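Local coordinates for protein putative tRNA (Adenine(37)-N6)-methyltransferase (Pseudomonas aeruginosa, PDB 7BTU) that probably methylates the N6-threonylcarbamoyladenosine at position 37 of tRNA, using S-adenosyl-L-methionine as methyl donor, at residues B[161-173]-B[222-234]. Residues are numbered along the deposited sequence; the frame is centred on the assembly and turned at random.
Sequences IAVEWSEQARRQA and YPRPDLIRVLDVA
Trp165 and Val230 are paired residues of two parallel strands, and their side chains lie next to each other pointing the same way. Val230 CG2 sits 3.8 Å from the centroid of the Trp165 six-membered ring and 6° off its normal, a CH-pi contact over the face. The indole is placed there by chi1 -72°, which sets CG beside the backbone N. Val230 CG1 touches Ala169 CB at 3.7 Å while bordering Trp165 CZ3, so the valine packs against both indole and helix. On the same face Val163 CG1 packs against Val230 CG2, and helix 184-193 covers this layer through Ile188 and Leu192.

The backbone bonds show the parallel register: Ile228 N to Ala162 O, Glu164 N to Ile228 O, Val230 N to Glu164 O and Ser166 N to Val230 O. The other face is mixed: Leu227 CD1 touches Ala162 CB and Leu227 CD2 the Glu164 carboxylate. Beside them Glu164 OE1 reaches Arg229 NH1 in a long, weak salt bridge of 3.5 Å, its carboxylate plane steeply inclined to the guanidinium. Ser166 CB lies over one guanidinium face, while a water at the guanidinium edge joins NH1 to Trp165 O.

Where the strand gives way to helix, Ser166 OG accepts from Ala169 N (2.9 Å), an N-cap bond, and also lies 2.9 Å from Leu231 O. About one turn after Ala169, Gln172 OE1 receives Val233 N at 2.9 Å, the donor standing 51° out of the carbonyl plane; Gln168 OE1 steadies the amide by accepting from Gln172 NE2. Leu231 and Asp232 form a classic beta bulge opposite His219. These contacts set the edge strand 162-165 parallel to the inner strand 227-234 and lead it into an N-capped helix, within the mixed sheet of the TrmO C-terminal domain.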
ATOM      1  N   ILE B 161      -4.500  16.129  21.666  1.00 37.85           N
ATOM      2  CA  ILE B 161      -4.324  16.867  22.920  1.00 37.08           C
ATOM      3  C   ILE B 161      -4.108  18.322  22.556  1.00 33.03           C
ATOM      4  O   ILE B 161      -3.420  18.617  21.569  1.00 33.68           O
ATOM      5  CB  ILE B 161      -3.104  16.338  23.716  1.00 41.72           C
ATOM      6  CG1 ILE B 161      -3.036  14.817  23.694  1.00 50.10           C
ATOM      7  CG2 ILE B 161      -3.066  16.819  25.155  1.00 46.71           C
ATOM      8  CD1 ILE B 161      -1.712  14.245  24.229  1.00 53.71           C
ATOM      9  N   ALA B 162      -4.645  19.221  23.379  1.00 32.72           N
ATOM     10  CA  ALA B 162      -4.390  20.642  23.209  1.00 32.53           C
ATOM     11  C   ALA B 162      -2.920  20.944  23.486  1.00 31.87           C
ATOM     12  O   ALA B 162      -2.290  20.322  24.360  1.00 23.68           O
ATOM     13  CB  ALA B 162      -5.255  21.464  24.161  1.00 31.81           C
ATOM     14  N   VAL B 163      -2.411  21.952  22.793  1.00 28.95           N
ATOM     15  CA  VAL B 163      -1.027  22.387  22.900  1.00 28.79           C
ATOM     16  C   VAL B 163      -1.005  23.886  23.160  1.00 28.75           C
ATOM     17  O   VAL B 163      -1.498  24.652  22.335  1.00 30.08           O
ATOM     18  CB  VAL B 163      -0.241  22.071  21.619  1.00 25.42           C
ATOM     19  CG1 VAL B 163       1.155  22.728  21.706  1.00 23.44           C
ATOM     20  CG2 VAL B 163      -0.136  20.537  21.411  1.00 21.57           C
ATOM     21  N   GLU B 164      -0.362  24.315  24.245  1.00 21.14           N
ATOM     22  CA  GLU B 164      -0.087  25.740  24.470  1.00 20.97           C
ATOM     23  C   GLU B 164       1.426  25.970  24.427  1.00 24.74           C
ATOM     24  O   GLU B 164       2.222  25.029  24.447  1.00 22.33           O
ATOM     25  CB  GLU B 164      -0.684  26.234  25.806  1.00 29.69           C
ATOM     26  CG  GLU B 164      -0.099  25.490  26.945  1.00 31.94           C
ATOM     27  CD  GLU B 164      -0.488  26.046  28.316  1.00 38.12           C
ATOM     28  OE1 GLU B 164       0.350  25.910  29.240  1.00 39.83           O
ATOM     29  OE2 GLU B 164      -1.595  26.620  28.438  1.00 38.20           O
ATOM     30  N   TRP B 165       1.818  27.238  24.375  1.00 24.40           N
ATOM     31  CA  TRP B 165       3.192  27.669  24.114  1.00 25.84           C
ATOM     32  C   TRP B 165       3.687  28.604  25.202  1.00 26.00           C
ATOM     33  O   TRP B 165       2.973  29.546  25.559  1.00 21.31           O
ATOM     34  CB  TRP B 165       3.239  28.454  22.795  1.00 23.63           C
ATOM     35  CG  TRP B 165       3.053  27.586  21.582  1.00 26.04           C
ATOM     36  CD1 TRP B 165       1.876  27.162  21.019  1.00 24.42           C
ATOM     37  CD2 TRP B 165       4.119  27.057  20.777  1.00 22.14           C
ATOM     38  NE1 TRP B 165       2.167  26.334  19.914  1.00 23.75           N
ATOM     39  CE2 TRP B 165       3.533  26.295  19.748  1.00 21.12           C
ATOM     40  CE3 TRP B 165       5.519  27.123  20.873  1.00 15.75           C
ATOM     41  CZ2 TRP B 165       4.290  25.649  18.790  1.00 20.40           C
ATOM     42  CZ3 TRP B 165       6.290  26.457  19.920  1.00 21.57           C
ATOM     43  CH2 TRP B 165       5.665  25.709  18.905  1.00 22.40           C
ATOM     44  N   SER B 166       4.888  28.376  25.726  1.00 24.59           N
ATOM     45  CA  SER B 166       5.596  29.465  26.401  1.00 27.76           C
ATOM     46  C   SER B 166       5.947  30.559  25.397  1.00 29.42           C
ATOM     47  O   SER B 166       6.186  30.285  24.220  1.00 24.43           O
ATOM     48  CB  SER B 166       6.860  28.987  27.073  1.00 29.89           C
ATOM     49  OG  SER B 166       7.835  28.675  26.075  1.00 21.78           O
ATOM     50  N   GLU B 167       5.967  31.815  25.869  1.00 25.64           N
ATOM     51  CA  GLU B 167       6.364  32.916  24.980  1.00 25.83           C
ATOM     52  C   GLU B 167       7.760  32.683  24.383  1.00 29.58           C
ATOM     53  O   GLU B 167       7.984  32.894  23.173  1.00 23.98           O
ATOM     54  CB  GLU B 167       6.279  34.255  25.745  1.00 32.03           C
ATOM     55  N   GLN B 168       8.697  32.177  25.192  1.00 26.96           N
ATOM     56  CA  GLN B 168      10.020  31.874  24.661  1.00 26.93           C
ATOM     57  C   GLN B 168       9.937  30.837  23.533  1.00 23.27           C
ATOM     58  O   GLN B 168      10.576  30.988  22.484  1.00 22.38           O
ATOM     59  CB  GLN B 168      10.908  31.364  25.804  1.00 35.80           C
ATOM     60  CG  GLN B 168      12.248  30.777  25.367  1.00 40.19           C
ATOM     61  CD  GLN B 168      13.009  30.102  26.521  1.00 47.72           C
ATOM     62  OE1 GLN B 168      14.116  29.631  26.349  1.00 51.29           O
ATOM     63  NE2 GLN B 168      12.387  30.036  27.686  1.00 51.76           N
ATOM     64  N   ALA B 169       9.182  29.751  23.737  1.00 21.64           N
ATOM     65  CA  ALA B 169       9.151  28.717  22.683  1.00 18.93           C
ATOM     66  C   ALA B 169       8.512  29.235  21.397  1.00 21.99           C
ATOM     67  O   ALA B 169       8.890  28.811  20.302  1.00 18.65           O
ATOM     68  CB  ALA B 169       8.393  27.472  23.144  1.00 18.52           C
ATOM     69  N   ARG B 170       7.501  30.101  21.509  1.00 22.60           N
ATOM     70  CA  ARG B 170       6.870  30.675  20.314  1.00 21.69           C
ATOM     71  C   ARG B 170       7.867  31.497  19.516  1.00 21.21           C
ATOM     72  O   ARG B 170       7.941  31.374  18.284  1.00 20.67           O
ATOM     73  CB  ARG B 170       5.655  31.537  20.720  1.00 26.41           C
ATOM     74  N   ARG B 171       8.639  32.361  20.201  1.00 21.48           N
ATOM     75  CA  ARG B 171       9.699  33.099  19.526  1.00 20.77           C
ATOM     76  C   ARG B 171      10.714  32.147  18.902  1.00 28.37           C
ATOM     77  O   ARG B 171      11.134  32.340  17.753  1.00 23.57           O
ATOM     78  CB  ARG B 171      10.412  34.050  20.503  1.00 24.22           C
ATOM     79  CG  ARG B 171      11.664  34.701  19.906  1.00 38.14           C
ATOM     80  CD  ARG B 171      12.401  35.625  20.905  1.00 46.86           C
ATOM     81  NE  ARG B 171      12.857  34.914  22.110  1.00 55.90           N
ATOM     82  CZ  ARG B 171      13.941  34.133  22.166  1.00 62.35           C
ATOM     83  NH1 ARG B 171      14.691  33.942  21.085  1.00 62.55           N
ATOM     84  NH2 ARG B 171      14.281  33.533  23.308  1.00 65.59           N
ATOM     85  N   GLN B 172      11.183  31.156  19.672  1.00 19.38           N
ATOM     86  CA  GLN B 172      12.208  30.253  19.129  1.00 19.99           C
ATOM     87  C   GLN B 172      11.689  29.455  17.941  1.00 21.98           C
ATOM     88  O   GLN B 172      12.427  29.232  16.966  1.00 20.96           O
ATOM     89  CB  GLN B 172      12.762  29.311  20.218  1.00 19.89           C
ATOM     90  CG  GLN B 172      13.553  30.065  21.304  1.00 23.47           C
ATOM     91  CD  GLN B 172      13.656  29.269  22.588  1.00 32.24           C
ATOM     92  OE1 GLN B 172      12.775  28.429  22.886  1.00 23.47           O
ATOM     93  NE2 GLN B 172      14.648  29.588  23.396  1.00 37.55           N
ATOM     94  N   ALA B 173      10.452  28.953  18.019  1.00 21.65           N
ATOM     95  CA  ALA B 173       9.886  28.244  16.867  1.00 20.38           C
ATOM     96  C   ALA B 173       9.850  29.142  15.639  1.00 21.30           C
ATOM     97  O   ALA B 173      10.105  28.673  14.510  1.00 19.52           O
ATOM     98  CB  ALA B 173       8.472  27.723  17.171  1.00 16.60           C
ATOM     99  N   TYR B 222       3.542  18.327  30.564  1.00 17.94           N
ATOM    100  CA  TYR B 222       2.088  18.191  30.669  1.00 18.84           C
ATOM    101  C   TYR B 222       1.598  19.010  31.847  1.00 19.41           C
ATOM    102  O   TYR B 222       1.619  18.508  32.964  1.00 20.21           O
ATOM    103  CB  TYR B 222       1.699  16.737  30.899  1.00 24.54           C
ATOM    104  CG  TYR B 222       1.869  15.914  29.675  1.00 26.72           C
ATOM    105  CD1 TYR B 222       3.103  15.365  29.360  1.00 33.82           C
ATOM    106  CD2 TYR B 222       0.810  15.706  28.814  1.00 26.31           C
ATOM    107  CE1 TYR B 222       3.258  14.587  28.201  1.00 36.27           C
ATOM    108  CE2 TYR B 222       0.953  14.915  27.674  1.00 31.48           C
ATOM    109  CZ  TYR B 222       2.184  14.389  27.364  1.00 38.29           C
ATOM    110  OH  TYR B 222       2.317  13.615  26.213  1.00 48.98           O
ATOM    111  N   PRO B 223       1.107  20.232  31.660  1.00 19.39           N
ATOM    112  CA  PRO B 223       0.546  20.970  32.841  1.00 21.01           C
ATOM    113  C   PRO B 223      -0.667  20.287  33.443  1.00 21.82           C
ATOM    114  O   PRO B 223      -0.957  20.469  34.639  1.00 22.78           O
ATOM    115  CB  PRO B 223       0.161  22.363  32.287  1.00 21.86           C
ATOM    116  CG  PRO B 223       0.793  22.454  30.936  1.00 20.33           C
ATOM    117  CD  PRO B 223       1.093  21.033  30.424  1.00 19.75           C
ATOM    118  N   ARG B 224      -1.412  19.545  32.627  1.00 22.32           N
ATOM    119  CA  ARG B 224      -2.575  18.761  33.011  1.00 28.86           C
ATOM    120  C   ARG B 224      -2.545  17.520  32.131  1.00 27.08           C
ATOM    121  O   ARG B 224      -1.899  17.532  31.080  1.00 23.15           O
ATOM    122  CB  ARG B 224      -3.895  19.511  32.782  1.00 33.73           C
ATOM    123  CG  ARG B 224      -3.946  20.916  33.304  1.00 40.25           C
ATOM    124  CD  ARG B 224      -5.380  21.445  33.242  1.00 48.23           C
ATOM    125  NE  ARG B 224      -5.953  21.223  31.915  1.00 54.11           N
ATOM    126  CZ  ARG B 224      -6.147  22.191  31.025  1.00 60.23           C
ATOM    127  NH1 ARG B 224      -5.805  23.438  31.340  1.00 62.44           N
ATOM    128  NH2 ARG B 224      -6.677  21.919  29.833  1.00 61.52           N
ATOM    129  N   PRO B 225      -3.243  16.446  32.514  1.00 30.66           N
ATOM    130  CA  PRO B 225      -3.242  15.255  31.645  1.00 34.33           C
ATOM    131  C   PRO B 225      -3.699  15.526  30.218  1.00 34.58           C
ATOM    132  O   PRO B 225      -3.273  14.803  29.308  1.00 36.84           O
ATOM    133  CB  PRO B 225      -4.199  14.299  32.370  1.00 37.26           C
ATOM    134  CG  PRO B 225      -4.043  14.683  33.786  1.00 38.79           C
ATOM    135  CD  PRO B 225      -3.896  16.172  33.805  1.00 32.06           C
ATOM    136  N   ASP B 226      -4.487  16.577  29.976  1.00 32.50           N
ATOM    137  CA  ASP B 226      -5.016  16.843  28.640  1.00 35.35           C
ATOM    138  C   ASP B 226      -4.423  18.105  28.010  1.00 32.22           C
ATOM    139  O   ASP B 226      -5.034  18.714  27.126  1.00 28.88           O
ATOM    140  CB  ASP B 226      -6.543  16.921  28.698  1.00 43.29           C
ATOM    141  CG  ASP B 226      -7.039  17.960  29.692  1.00 45.54           C
ATOM    142  OD1 ASP B 226      -6.211  18.553  30.423  1.00 39.88           O
ATOM    143  OD2 ASP B 226      -8.272  18.173  29.750  1.00 52.68           O
ATOM    144  N   LEU B 227      -3.234  18.509  28.429  1.00 28.90           N
ATOM    145  CA  LEU B 227      -2.653  19.718  27.876  1.00 23.26           C
ATOM    146  C   LEU B 227      -1.148  19.554  27.841  1.00 22.53           C
ATOM    147  O   LEU B 227      -0.540  19.110  28.823  1.00 24.42           O
ATOM    148  CB  LEU B 227      -3.056  20.959  28.707  1.00 25.47           C
ATOM    149  CG  LEU B 227      -2.458  22.327  28.337  1.00 22.69           C
ATOM    150  CD1 LEU B 227      -2.919  22.776  26.953  1.00 23.58           C
ATOM    151  CD2 LEU B 227      -2.864  23.440  29.418  1.00 23.76           C
ATOM    152  N   ILE B 228      -0.576  19.889  26.697  1.00 20.29           N
ATOM    153  CA  ILE B 228       0.858  19.957  26.510  1.00 18.30           C
ATOM    154  C   ILE B 228       1.270  21.410  26.418  1.00 17.80           C
ATOM    155  O   ILE B 228       0.591  22.223  25.772  1.00 20.23           O
ATOM    156  CB  ILE B 228       1.255  19.174  25.248  1.00 21.28           C
ATOM    157  CG1 ILE B 228       1.149  17.657  25.543  1.00 27.57           C
ATOM    158  CG2 ILE B 228       2.635  19.591  24.822  1.00 20.96           C
ATOM    159  CD1 ILE B 228       1.485  16.719  24.331  1.00 27.45           C
ATOM    160  N   ARG B 229       2.400  21.737  27.023  1.00 16.89           N
ATOM    161  CA  ARG B 229       2.960  23.077  26.944  1.00 16.77           C
ATOM    162  C   ARG B 229       4.356  22.996  26.363  1.00 15.77           C
ATOM    163  O   ARG B 229       5.180  22.228  26.855  1.00 16.77           O
ATOM    164  CB  ARG B 229       2.957  23.744  28.349  1.00 17.39           C
ATOM    165  CG  ARG B 229       3.898  24.958  28.461  1.00 26.41           C
ATOM    166  CD  ARG B 229       4.149  25.348  30.014  1.00 34.00           C
ATOM    167  NE  ARG B 229       4.966  26.560  30.191  1.00 19.24           N
ATOM    168  CZ  ARG B 229       4.494  27.748  29.860  1.00 20.43           C
ATOM    169  NH1 ARG B 229       3.271  27.806  29.381  1.00 26.21           N
ATOM    170  NH2 ARG B 229       5.200  28.876  30.013  1.00 21.69           N
ATOM    171  N   VAL B 230       4.612  23.740  25.265  1.00 15.73           N
ATOM    172  CA  VAL B 230       5.950  23.751  24.679  1.00 15.06           C
ATOM    173  C   VAL B 230       6.809  24.683  25.509  1.00 15.50           C
ATOM    174  O   VAL B 230       6.458  25.862  25.705  1.00 17.68           O
ATOM    175  CB  VAL B 230       5.938  24.229  23.187  1.00 18.03           C
ATOM    176  CG1 VAL B 230       7.314  23.977  22.542  1.00 14.55           C
ATOM    177  CG2 VAL B 230       4.836  23.534  22.375  1.00 15.44           C
ATOM    178  N   LEU B 231       7.965  24.189  25.953  1.00 15.78           N
ATOM    179  CA  LEU B 231       8.802  24.990  26.836  1.00 16.81           C
ATOM    180  C   LEU B 231       9.866  25.762  26.051  1.00 16.67           C
ATOM    181  O   LEU B 231      10.130  26.924  26.336  1.00 17.92           O
ATOM    182  CB  LEU B 231       9.482  24.069  27.856  1.00 19.10           C
ATOM    183  CG  LEU B 231       8.541  23.354  28.817  1.00 16.37           C
ATOM    184  CD1 LEU B 231       9.262  22.172  29.502  1.00 21.05           C
ATOM    185  CD2 LEU B 231       8.139  24.385  29.893  1.00 17.44           C
ATOM    186  N   ASP B 232      10.530  25.107  25.103  1.00 16.03           N
ATOM    187  CA  ASP B 232      11.641  25.760  24.399  1.00 22.00           C
ATOM    188  C   ASP B 232      11.909  24.987  23.114  1.00 22.09           C
ATOM    189  O   ASP B 232      11.476  23.841  22.964  1.00 23.12           O
ATOM    190  CB  ASP B 232      12.906  25.862  25.242  1.00 26.76           C
ATOM    191  CG  ASP B 232      13.592  24.516  25.422  1.00 34.64           C
ATOM    192  OD1 ASP B 232      14.001  23.907  24.439  1.00 44.01           O
ATOM    193  OD2 ASP B 232      13.716  24.053  26.554  1.00 42.98           O
ATOM    194  N   VAL B 233      12.609  25.640  22.191  1.00 16.41           N
ATOM    195  CA  VAL B 233      12.969  25.082  20.874  1.00 16.52           C
ATOM    196  C   VAL B 233      14.406  25.523  20.678  1.00 20.43           C
ATOM    197  O   VAL B 233      14.683  26.727  20.673  1.00 22.92           O
ATOM    198  CB  VAL B 233      12.096  25.615  19.734  1.00 18.80           C
ATOM    199  CG1 VAL B 233      12.533  24.908  18.385  1.00 17.91           C
ATOM    200  CG2 VAL B 233      10.640  25.283  20.000  1.00 22.17           C
ATOM    201  N   ALA B 234      15.329  24.583  20.654  1.00 22.64           N
ATOM    202  CA  ALA B 234      16.745  24.940  20.561  1.00 29.37           C
ATOM    203  C   ALA B 234      17.381  24.237  19.374  1.00 28.17           C
ATOM    204  O   ALA B 234      16.960  23.143  19.012  1.00 23.94           O
ATOM    205  CB  ALA B 234      17.485  24.542  21.825  1.00 29.08           C
TER
HETATM  206  O   HOH W   1      -6.719  18.257  25.203  1.00 39.84           O
HETATM  207  O   HOH W   2       2.014  29.987  27.971  1.00 33.53           O
HETATM  208  O   HOH W   3       5.286  31.840  28.864  1.00 35.41           O